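Side-chain contacts in trans-4-hydroxy-L-proline dehydratase (Clostridioides difficile 70-100-2010, PDB 6VXC), which uses a glycyl radical to dehydrate trans-4-hydroxy-L-proline to (S)-1-pyrroline-5-carboxylate in the anaerobic breakdown of hydroxyproline: residues V706-A711 with F749-H754; T429-Q434 with D714-G719; N743-Y748 with I756-F761. One frame throughout, in Å; residues are numbered along the deposited sequence.

Contact 1: residues V706-A711 with F749-H754; sequences VIKSCA and FNMDGH
M751 lies against one flank of helix 703-711, its chain running from A711 at the root to I707 and K708 at the tip. Near the backbone the touch is methyl to methylene, with A711 CB 3.7 Å from M751 CB; the sulfur SD passes the same methyl at 4.0 Å. The chain then turns at chi3 (-69°), and this bend lays the terminal methyl CE over the helix backbone, 3.7 Å from I707 O. The I707 branch arrives at about a right angle, its CD1 3.9 Å from M751 CE, while the aliphatic root of K708 brushes CE more loosely through CG. M751 thus touches two successive turns of the helix with one unbranched chain. Its own backbone lies just where helix 734-750 ends in a Schellman motif: D752, with positive phi, is the C-prime residue, D752 N bonds to F749 O and G753 N to Y748 O. At the A711 end a water lies 2.8 Å from A711 O and 2.7 Å from M751 O, placed to link the two backbones. With no direct hydrogen bond between the segments, the contact is van der Waals packing along the M751 chain, to which the water at most adds a polar link.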
loop_
_atom_site.group_PDB
_atom_site.type_symbol
_atom_site.label_atom_id
_atom_site.label_comp_id
_atom_site.label_asym_id
_atom_site.label_seq_id
_atom_site.Cartn_x
_atom_site.Cartn_y
_atom_site.Cartn_z
ATOM N N VAL A 706 1.651 2.024 -26.077
ATOM C CA VAL A 706 1.894 1.296 -24.831
ATOM C C VAL A 706 0.578 0.909 -24.153
ATOM O O VAL A 706 0.469 -0.192 -23.611
ATOM C CB VAL A 706 2.854 2.032 -23.859
ATOM C CG1 VAL A 706 3.576 3.221 -24.459
ATOM C CG2 VAL A 706 2.215 2.321 -22.528
ATOM N N ILE A 707 -0.447 1.774 -24.176
ATOM C CA ILE A 707 -1.693 1.342 -23.530
ATOM C C ILE A 707 -2.317 0.188 -24.310
ATOM O O ILE A 707 -2.967 -0.684 -23.728
ATOM C CB ILE A 707 -2.717 2.488 -23.323
ATOM C CG1 ILE A 707 -3.156 3.126 -24.644
ATOM C CG2 ILE A 707 -2.219 3.522 -22.281
ATOM C CD1 ILE A 707 -4.480 3.942 -24.529
ATOM N N LYS A 708 -2.083 0.121 -25.618
ATOM C CA LYS A 708 -2.527 -1.044 -26.377
ATOM C C LYS A 708 -1.756 -2.305 -25.968
ATOM O O LYS A 708 -2.354 -3.369 -25.803
ATOM C CB LYS A 708 -2.380 -0.759 -27.873
ATOM C CG LYS A 708 -3.454 0.167 -28.441
ATOM C CD LYS A 708 -3.480 0.065 -29.954
ATOM C CE LYS A 708 -4.154 1.255 -30.587
ATOM N NZ LYS A 708 -4.086 1.155 -32.073
ATOM N N SER A 709 -0.438 -2.198 -25.751
ATOM C CA SER A 709 0.316 -3.341 -25.238
ATOM C C SER A 709 -0.187 -3.765 -23.852
ATOM O O SER A 709 -0.441 -4.947 -23.603
ATOM C CB SER A 709 1.810 -2.993 -25.174
ATOM O OG SER A 709 2.452 -2.994 -26.432
ATOM N N CYS A 710 -0.346 -2.802 -22.940
ATOM C CA CYS A 710 -0.771 -3.124 -21.578
ATOM C C CYS A 710 -2.169 -3.733 -21.539
ATOM O O CYS A 710 -2.472 -4.528 -20.643
ATOM C CB CYS A 710 -0.729 -1.863 -20.703
ATOM S SG CYS A 710 0.927 -1.251 -20.394
ATOM N N ALA A 711 -3.038 -3.355 -22.473
ATOM C CA ALA A 711 -4.390 -3.899 -22.478
ATOM C C ALA A 711 -4.439 -5.369 -22.885
ATOM O O ALA A 711 -5.454 -6.030 -22.640
ATOM C CB ALA A 711 -5.281 -3.074 -23.403
ATOM N N PHE A 749 -9.032 2.656 -20.462
ATOM C CA PHE A 749 -10.074 2.024 -19.658
ATOM C C PHE A 749 -11.143 1.396 -20.542
ATOM O O PHE A 749 -11.754 0.386 -20.165
ATOM C CB PHE A 749 -10.685 3.033 -18.679
ATOM C CG PHE A 749 -9.757 3.446 -17.550
ATOM C CD1 PHE A 749 -8.477 2.922 -17.444
ATOM C CD2 PHE A 749 -10.182 4.359 -16.595
ATOM C CE1 PHE A 749 -7.627 3.300 -16.407
ATOM C CE2 PHE A 749 -9.346 4.752 -15.556
ATOM C CZ PHE A 749 -8.068 4.220 -15.462
ATOM N N ASN A 750 -11.354 1.944 -21.739
ATOM C CA ASN A 750 -12.290 1.306 -22.642
ATOM C C ASN A 750 -11.794 -0.059 -23.089
ATOM O O ASN A 750 -12.609 -0.890 -23.486
ATOM C CB ASN A 750 -12.551 2.187 -23.875
ATOM C CG ASN A 750 -13.889 1.884 -24.511
ATOM O OD1 ASN A 750 -14.930 2.100 -23.895
ATOM N ND2 ASN A 750 -13.875 1.339 -25.712
ATOM N N MET A 751 -10.485 -0.305 -23.039
ATOM C CA MET A 751 -9.912 -1.623 -23.292
ATOM C C MET A 751 -9.741 -2.448 -22.020
ATOM O O MET A 751 -9.058 -3.481 -22.056
ATOM C CB MET A 751 -8.563 -1.489 -23.998
ATOM C CG MET A 751 -8.628 -0.817 -25.351
ATOM S SD MET A 751 -7.041 -0.721 -26.190
ATOM C CE MET A 751 -6.117 0.446 -25.216
ATOM N N ASP A 752 -10.322 -1.995 -20.908
ATOM C CA ASP A 752 -10.323 -2.676 -19.610
ATOM C C ASP A 752 -8.975 -2.642 -18.895
ATOM O O ASP A 752 -8.712 -3.482 -18.044
ATOM C CB ASP A 752 -10.824 -4.118 -19.761
ATOM C CG ASP A 752 -12.296 -4.175 -20.129
ATOM O OD1 ASP A 752 -13.036 -3.270 -19.692
ATOM O OD2 ASP A 752 -12.698 -5.068 -20.892
ATOM N N GLY A 753 -8.131 -1.664 -19.204
ATOM C CA GLY A 753 -6.973 -1.412 -18.371
ATOM C C GLY A 753 -7.396 -1.020 -16.969
ATOM O O GLY A 753 -8.473 -0.488 -16.756
ATOM N N HIS A 754 -6.551 -1.349 -15.997
ATOM C CA HIS A 754 -6.883 -1.209 -14.587
ATOM C C HIS A 754 -6.563 0.174 -14.021
ATOM O O HIS A 754 -7.358 0.736 -13.259
ATOM C CB HIS A 754 -6.134 -2.284 -13.785
ATOM C CG HIS A 754 -6.318 -2.169 -12.312
ATOM N ND1 HIS A 754 -7.454 -2.595 -11.665
ATOM C CD2 HIS A 754 -5.514 -1.650 -11.356
ATOM C CE1 HIS A 754 -7.333 -2.366 -10.369
ATOM N NE2 HIS A 754 -6.168 -1.783 -10.157
HETATM O O HOH W 1 -7.462 -5.245 -20.812
#

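Contact 2: residues T429-Q434 with D714-G719; sequences TEAIVQ and DHIKTG
I716 packs against A431 and Q434 with two branches, and this apolar contact is what joins the segments. Its CD1 reaches helix 429-438 beside A431, 3.9 Å from A431 CA and 4.1 Å from A431 CB. The other branch, CG2, sits 3.8 Å from Q434 CB and equally close to Q434 O, so the isoleucine spans one helical turn. With chi1 -54° and chi2 -48°, CD1 ends up beside A431 and CG2 beside the Q434 backbone. Q434 OE1 comes to 4.0 Å from I716 CD1, a van der Waals approach. Polar interactions serve to shape the loop itself. T718 OG1 donates to H715 O at 2.9 Å, in the carbonyl plane and on a lone pair, and T718 N bonds to the same oxygen, so two donors grip it where the 3-10 turn 715-717 closes. D714 adds a weak bond from I716 N and a long salt bridge to K717. The contact joins helix 429-438, which follows strand 426-428 of the mixed sheet in the PFL-like range, to the loop between helix 703-711 and strand 724-726 in the glycine-radical range; through K717 and T718 that loop also touches helix 630-647.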
loop_
_atom_site.group_PDB
_atom_site.type_symbol
_atom_site.label_atom_id
_atom_site.label_comp_id
_atom_site.label_asym_id
_atom_site.label_seq_id
_atom_site.Cartn_x
_atom_site.Cartn_y
_atom_site.Cartn_z
ATOM N N THR A 429 -13.221 1.922 -12.827
ATOM C CA THR A 429 -14.303 1.369 -12.012
ATOM C C THR A 429 -14.844 0.070 -12.595
ATOM O O THR A 429 -15.108 -0.887 -11.852
ATOM C CB THR A 429 -15.430 2.393 -11.861
ATOM O OG1 THR A 429 -14.963 3.523 -11.117
ATOM C CG2 THR A 429 -16.648 1.765 -11.187
ATOM N N GLU A 430 -15.028 0.012 -13.912
ATOM C CA GLU A 430 -15.575 -1.211 -14.496
ATOM C C GLU A 430 -14.604 -2.375 -14.358
ATOM O O GLU A 430 -15.040 -3.510 -14.174
ATOM C CB GLU A 430 -15.971 -1.009 -15.962
ATOM C CG GLU A 430 -17.373 -0.398 -16.084
ATOM C CD GLU A 430 -17.385 1.064 -15.671
ATOM O OE1 GLU A 430 -16.636 1.824 -16.298
ATOM O OE2 GLU A 430 -18.097 1.437 -14.706
ATOM N N ALA A 431 -13.295 -2.117 -14.438
ATOM C CA ALA A 431 -12.334 -3.190 -14.218
ATOM C C ALA A 431 -12.368 -3.666 -12.773
ATOM O O ALA A 431 -12.408 -4.870 -12.504
ATOM C CB ALA A 431 -10.928 -2.727 -14.612
ATOM N N ILE A 432 -12.383 -2.728 -11.829
ATOM C CA ILE A 432 -12.453 -3.075 -10.407
ATOM C C ILE A 432 -13.639 -3.988 -10.127
ATOM O O ILE A 432 -13.506 -5.031 -9.471
ATOM C CB ILE A 432 -12.524 -1.797 -9.553
ATOM C CG1 ILE A 432 -11.174 -1.066 -9.570
ATOM C CG2 ILE A 432 -12.986 -2.138 -8.155
ATOM C CD1 ILE A 432 -11.266 0.378 -9.106
ATOM N N VAL A 433 -14.822 -3.599 -10.599
ATOM C CA VAL A 433 -16.013 -4.387 -10.298
ATOM C C VAL A 433 -15.891 -5.791 -10.869
ATOM O O VAL A 433 -16.211 -6.779 -10.196
ATOM C CB VAL A 433 -17.278 -3.682 -10.804
ATOM C CG1 VAL A 433 -18.464 -4.651 -10.780
ATOM C CG2 VAL A 433 -17.565 -2.487 -9.929
ATOM N N GLN A 434 -15.421 -5.902 -12.113
ATOM C CA GLN A 434 -15.282 -7.210 -12.743
ATOM C C GLN A 434 -14.174 -8.040 -12.094
ATOM O O GLN A 434 -14.331 -9.257 -11.921
ATOM C CB GLN A 434 -15.069 -7.024 -14.247
ATOM C CG GLN A 434 -16.376 -6.745 -14.994
ATOM C CD GLN A 434 -16.177 -6.394 -16.462
ATOM O OE1 GLN A 434 -15.228 -5.707 -16.821
ATOM N NE2 GLN A 434 -17.000 -6.969 -17.320
ATOM N N ASP A 714 -4.605 -9.529 -19.190
ATOM C CA ASP A 714 -5.999 -9.657 -18.754
ATOM C C ASP A 714 -6.124 -9.105 -17.336
ATOM O O ASP A 714 -6.016 -9.826 -16.345
ATOM C CB ASP A 714 -6.484 -11.101 -18.846
ATOM C CG ASP A 714 -8.009 -11.195 -18.793
ATOM O OD1 ASP A 714 -8.652 -10.148 -18.569
ATOM O OD2 ASP A 714 -8.566 -12.290 -18.995
ATOM N N HIS A 715 -6.383 -7.801 -17.246
ATOM C CA HIS A 715 -6.485 -7.144 -15.951
ATOM C C HIS A 715 -7.602 -7.728 -15.097
ATOM O O HIS A 715 -7.488 -7.746 -13.870
ATOM C CB HIS A 715 -6.689 -5.639 -16.152
ATOM C CG HIS A 715 -5.619 -5.020 -16.988
ATOM N ND1 HIS A 715 -4.485 -4.470 -16.444
ATOM C CD2 HIS A 715 -5.473 -4.931 -18.333
ATOM C CE1 HIS A 715 -3.685 -4.059 -17.414
ATOM N NE2 HIS A 715 -4.265 -4.322 -18.570
ATOM N N ILE A 716 -8.668 -8.232 -15.718
ATOM C CA ILE A 716 -9.811 -8.690 -14.937
ATOM C C ILE A 716 -9.443 -9.876 -14.054
ATOM O O ILE A 716 -10.058 -10.084 -13.002
ATOM C CB ILE A 716 -11.001 -9.019 -15.853
ATOM C CG1 ILE A 716 -11.324 -7.832 -16.758
ATOM C CG2 ILE A 716 -12.200 -9.446 -15.017
ATOM C CD1 ILE A 716 -11.398 -6.533 -16.029
ATOM N N LYS A 717 -8.450 -10.666 -14.460
ATOM C CA LYS A 717 -7.990 -11.840 -13.718
ATOM C C LYS A 717 -6.986 -11.515 -12.621
ATOM O O LYS A 717 -6.468 -12.442 -11.999
ATOM C CB LYS A 717 -7.377 -12.854 -14.683
ATOM C CG LYS A 717 -8.391 -13.481 -15.612
ATOM C CD LYS A 717 -7.731 -14.484 -16.555
ATOM C CE LYS A 717 -8.774 -15.076 -17.499
ATOM N NZ LYS A 717 -8.154 -15.929 -18.541
ATOM N N THR A 718 -6.706 -10.239 -12.366
ATOM C CA THR A 718 -5.774 -9.828 -11.327
ATOM C C THR A 718 -6.509 -9.088 -10.216
ATOM O O THR A 718 -7.695 -8.760 -10.318
ATOM C CB THR A 718 -4.686 -8.904 -11.873
ATOM O OG1 THR A 718 -5.239 -7.599 -12.082
ATOM C CG2 THR A 718 -4.080 -9.437 -13.188
ATOM N N GLY A 719 -5.766 -8.800 -9.150
ATOM C CA GLY A 719 -6.210 -7.863 -8.141
ATOM C C GLY A 719 -5.581 -6.496 -8.338
ATOM O O GLY A 719 -5.348 -5.774 -7.364
#

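Contact 3: residues N743-Y748 with I756-F761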
loop_
_atom_site.group_PDB
_atom_site.type_symbol
_atom_site.label_atom_id
_atom_site.label_comp_id
_atom_site.label_asym_id
_atom_site.label_seq_id
_atom_site.Cartn_x
_atom_site.Cartn_y
_atom_site.Cartn_z
ATOM N N ASN A 743 -8.493 11.730 -22.759
ATOM C CA ASN A 743 -8.781 10.751 -23.791
ATOM C C ASN A 743 -7.918 9.507 -23.638
ATOM O O ASN A 743 -8.373 8.401 -23.932
ATOM C CB ASN A 743 -8.573 11.373 -25.169
ATOM C CG ASN A 743 -9.679 12.358 -25.551
ATOM O OD1 ASN A 743 -10.696 12.454 -24.873
ATOM N ND2 ASN A 743 -9.485 13.073 -26.660
ATOM N N LEU A 744 -6.656 9.674 -23.234
ATOM C CA LEU A 744 -5.795 8.514 -23.040
ATOM C C LEU A 744 -6.325 7.630 -21.911
ATOM O O LEU A 744 -6.361 6.400 -22.032
ATOM C CB LEU A 744 -4.361 8.968 -22.743
ATOM C CG LEU A 744 -3.297 7.856 -22.714
ATOM C CD1 LEU A 744 -2.993 7.352 -24.126
ATOM C CD2 LEU A 744 -2.031 8.260 -21.988
ATOM N N VAL A 745 -6.762 8.248 -20.821
ATOM C CA VAL A 745 -7.345 7.494 -19.713
ATOM C C VAL A 745 -8.558 6.705 -20.191
ATOM O O VAL A 745 -8.667 5.499 -19.940
ATOM C CB VAL A 745 -7.689 8.440 -18.550
ATOM C CG1 VAL A 745 -8.460 7.706 -17.453
ATOM C CG2 VAL A 745 -6.413 9.034 -17.977
ATOM N N ARG A 746 -9.480 7.384 -20.890
ATOM C CA ARG A 746 -10.692 6.748 -21.415
ATOM C C ARG A 746 -10.365 5.633 -22.401
ATOM O O ARG A 746 -11.044 4.599 -22.427
ATOM C CB ARG A 746 -11.593 7.780 -22.115
ATOM C CG ARG A 746 -12.247 8.827 -21.246
ATOM C CD ARG A 746 -13.554 8.372 -20.679
ATOM N NE ARG A 746 -14.300 9.489 -20.117
ATOM C CZ ARG A 746 -15.165 9.354 -19.118
ATOM N NH1 ARG A 746 -15.371 8.153 -18.591
ATOM N NH2 ARG A 746 -15.788 10.408 -18.619
ATOM N N ALA A 747 -9.386 5.861 -23.274
ATOM C CA ALA A 747 -9.029 4.841 -24.246
ATOM C C ALA A 747 -8.520 3.595 -23.540
ATOM O O ALA A 747 -8.995 2.484 -23.790
ATOM C CB ALA A 747 -7.975 5.375 -25.218
ATOM N N TYR A 748 -7.589 3.776 -22.608
ATOM C CA TYR A 748 -7.054 2.635 -21.880
ATOM C C TYR A 748 -8.168 1.905 -21.147
ATOM O O TYR A 748 -8.285 0.682 -21.237
ATOM C CB TYR A 748 -5.980 3.102 -20.893
ATOM C CG TYR A 748 -5.228 1.972 -20.199
ATOM C CD1 TYR A 748 -4.830 0.829 -20.901
ATOM C CD2 TYR A 748 -4.890 2.064 -18.849
ATOM C CE1 TYR A 748 -4.128 -0.192 -20.267
ATOM C CE2 TYR A 748 -4.192 1.046 -18.206
ATOM C CZ TYR A 748 -3.813 -0.080 -18.915
ATOM O OH TYR A 748 -3.124 -1.101 -18.282
ATOM N N ILE A 756 -3.794 3.915 -14.404
ATOM C CA ILE A 756 -2.734 4.709 -15.011
ATOM C C ILE A 756 -2.513 5.947 -14.149
ATOM O O ILE A 756 -3.453 6.492 -13.558
ATOM C CB ILE A 756 -3.065 5.048 -16.492
ATOM C CG1 ILE A 756 -1.842 5.596 -17.248
ATOM C CG2 ILE A 756 -4.246 6.004 -16.616
ATOM C CD1 ILE A 756 -2.058 5.617 -18.747
ATOM N N GLN A 757 -1.257 6.393 -14.086
ATOM C CA GLN A 757 -0.889 7.591 -13.341
ATOM C C GLN A 757 0.271 8.270 -14.070
ATOM O O GLN A 757 1.048 7.608 -14.755
ATOM C CB GLN A 757 -0.498 7.254 -11.908
ATOM C CG GLN A 757 0.732 6.376 -11.814
ATOM C CD GLN A 757 0.924 5.781 -10.424
ATOM O OE1 GLN A 757 -0.041 5.601 -9.674
ATOM N NE2 GLN A 757 2.174 5.524 -10.055
ATOM N N PHE A 758 0.402 9.588 -13.902
ATOM C CA PHE A 758 1.266 10.399 -14.758
ATOM C C PHE A 758 2.329 11.168 -13.972
ATOM O O PHE A 758 2.056 11.730 -12.908
ATOM C CB PHE A 758 0.439 11.407 -15.576
ATOM C CG PHE A 758 -0.636 10.772 -16.415
ATOM C CD1 PHE A 758 -0.305 9.861 -17.419
ATOM C CD2 PHE A 758 -1.977 11.085 -16.204
ATOM C CE1 PHE A 758 -1.299 9.274 -18.200
ATOM C CE2 PHE A 758 -2.984 10.501 -16.975
ATOM C CZ PHE A 758 -2.641 9.594 -17.982
ATOM N N ASN A 759 3.538 11.184 -14.518
ATOM C CA ASN A 759 4.532 12.205 -14.225
ATOM C C ASN A 759 4.486 13.275 -15.315
ATOM O O ASN A 759 4.326 12.960 -16.495
ATOM C CB ASN A 759 5.945 11.619 -14.142
ATOM C CG ASN A 759 6.345 11.250 -12.724
ATOM O OD1 ASN A 759 6.184 12.038 -11.791
ATOM N ND2 ASN A 759 6.895 10.059 -12.559
ATOM N N VAL A 760 4.608 14.538 -14.909
ATOM C CA VAL A 760 4.762 15.648 -15.846
ATOM C C VAL A 760 5.819 16.585 -15.282
ATOM O O VAL A 760 5.500 17.512 -14.531
ATOM C CB VAL A 760 3.431 16.390 -16.055
ATOM C CG1 VAL A 760 3.583 17.531 -17.112
ATOM C CG2 VAL A 760 2.332 15.431 -16.421
ATOM N N PHE A 761 7.080 16.363 -15.625
ATOM C CA PHE A 761 8.140 17.170 -15.043
ATOM C C PHE A 761 9.117 17.602 -16.120
ATOM O O PHE A 761 9.201 17.011 -17.194
ATOM C CB PHE A 761 8.877 16.432 -13.907
ATOM C CG PHE A 761 9.491 15.095 -14.300
ATOM C CD1 PHE A 761 10.637 15.035 -15.082
ATOM C CD2 PHE A 761 8.954 13.910 -13.816
ATOM C CE1 PHE A 761 11.216 13.807 -15.415
ATOM C CE2 PHE A 761 9.522 12.671 -14.140
ATOM C CZ PHE A 761 10.653 12.622 -14.940
#
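V745 and L744 meet F758 and I756 in a wholly apolar, buried patch between helix 734-750 and strand 755-759. The V745 branch CG2 approaches the F758 ring at its edge, in the ring plane, 3.8 Å from F758 CZ, and also lies 4.0 Å from I756 CG2. One methyl therefore fills the angle between two strand side chains. L744 uses CD2 in the same way: it comes obliquely to the ring, 4.0 Å from F758 CE1, and stands 4.2 Å from I756 CD1, the leucine and isoleucine chains crossing at about a right angle. With L744 CG anti to the backbone N (chi1 -172°), CD2 points at the strand, while CD1 faces I707. Y748, one turn further along the helix, meets the root of the isoleucine obliquely, with Y748 CD2 4.2 Å from I756 CB. I756 and F758, two residues apart on the strand, both turn toward the helix. This is helix-on-sheet packing within a beta-alpha-beta unit, strand 724-726, helix 734-750 and strand 755-759; segments 743-748 and 756-759 run nearly antiparallel, at 153°, their axes 10.1 Å apart at closest approach. Strand 755-759 lies between 724-726, parallel to it, and 426-428, antiparallel, with backbone bonds to both. In the next shell F727 meets the F758 ring with planes at about 45°, and I707 of helix 703-711 also packs against A747 and Y748.

From the N terminus, 429-434 comes first, directly after strand 426-428, and waits some 280 residues for 714-719; contact 2 thus joins the part of the chain matching the PFL family to its glycine-radical region. Contact 1 opens at 706-711, before that loop has closed, and is completed at 749-754, so contacts 1 and 2 cross. Contact 3 opens at 743-748 inside the span of contact 1 and closes beyond it at 756-761, crossing it in turn, whereas it follows contact 2 in series. H715 and Y748 connect all three: H715 NE2 bonds to C710 O, and H715 CE1 packs 3.1 Å from Y748 OH. Contact 3 sets helix 734-750 on the mixed sheet; contact 1 joins helix 703-711 to that helix's C-terminal end.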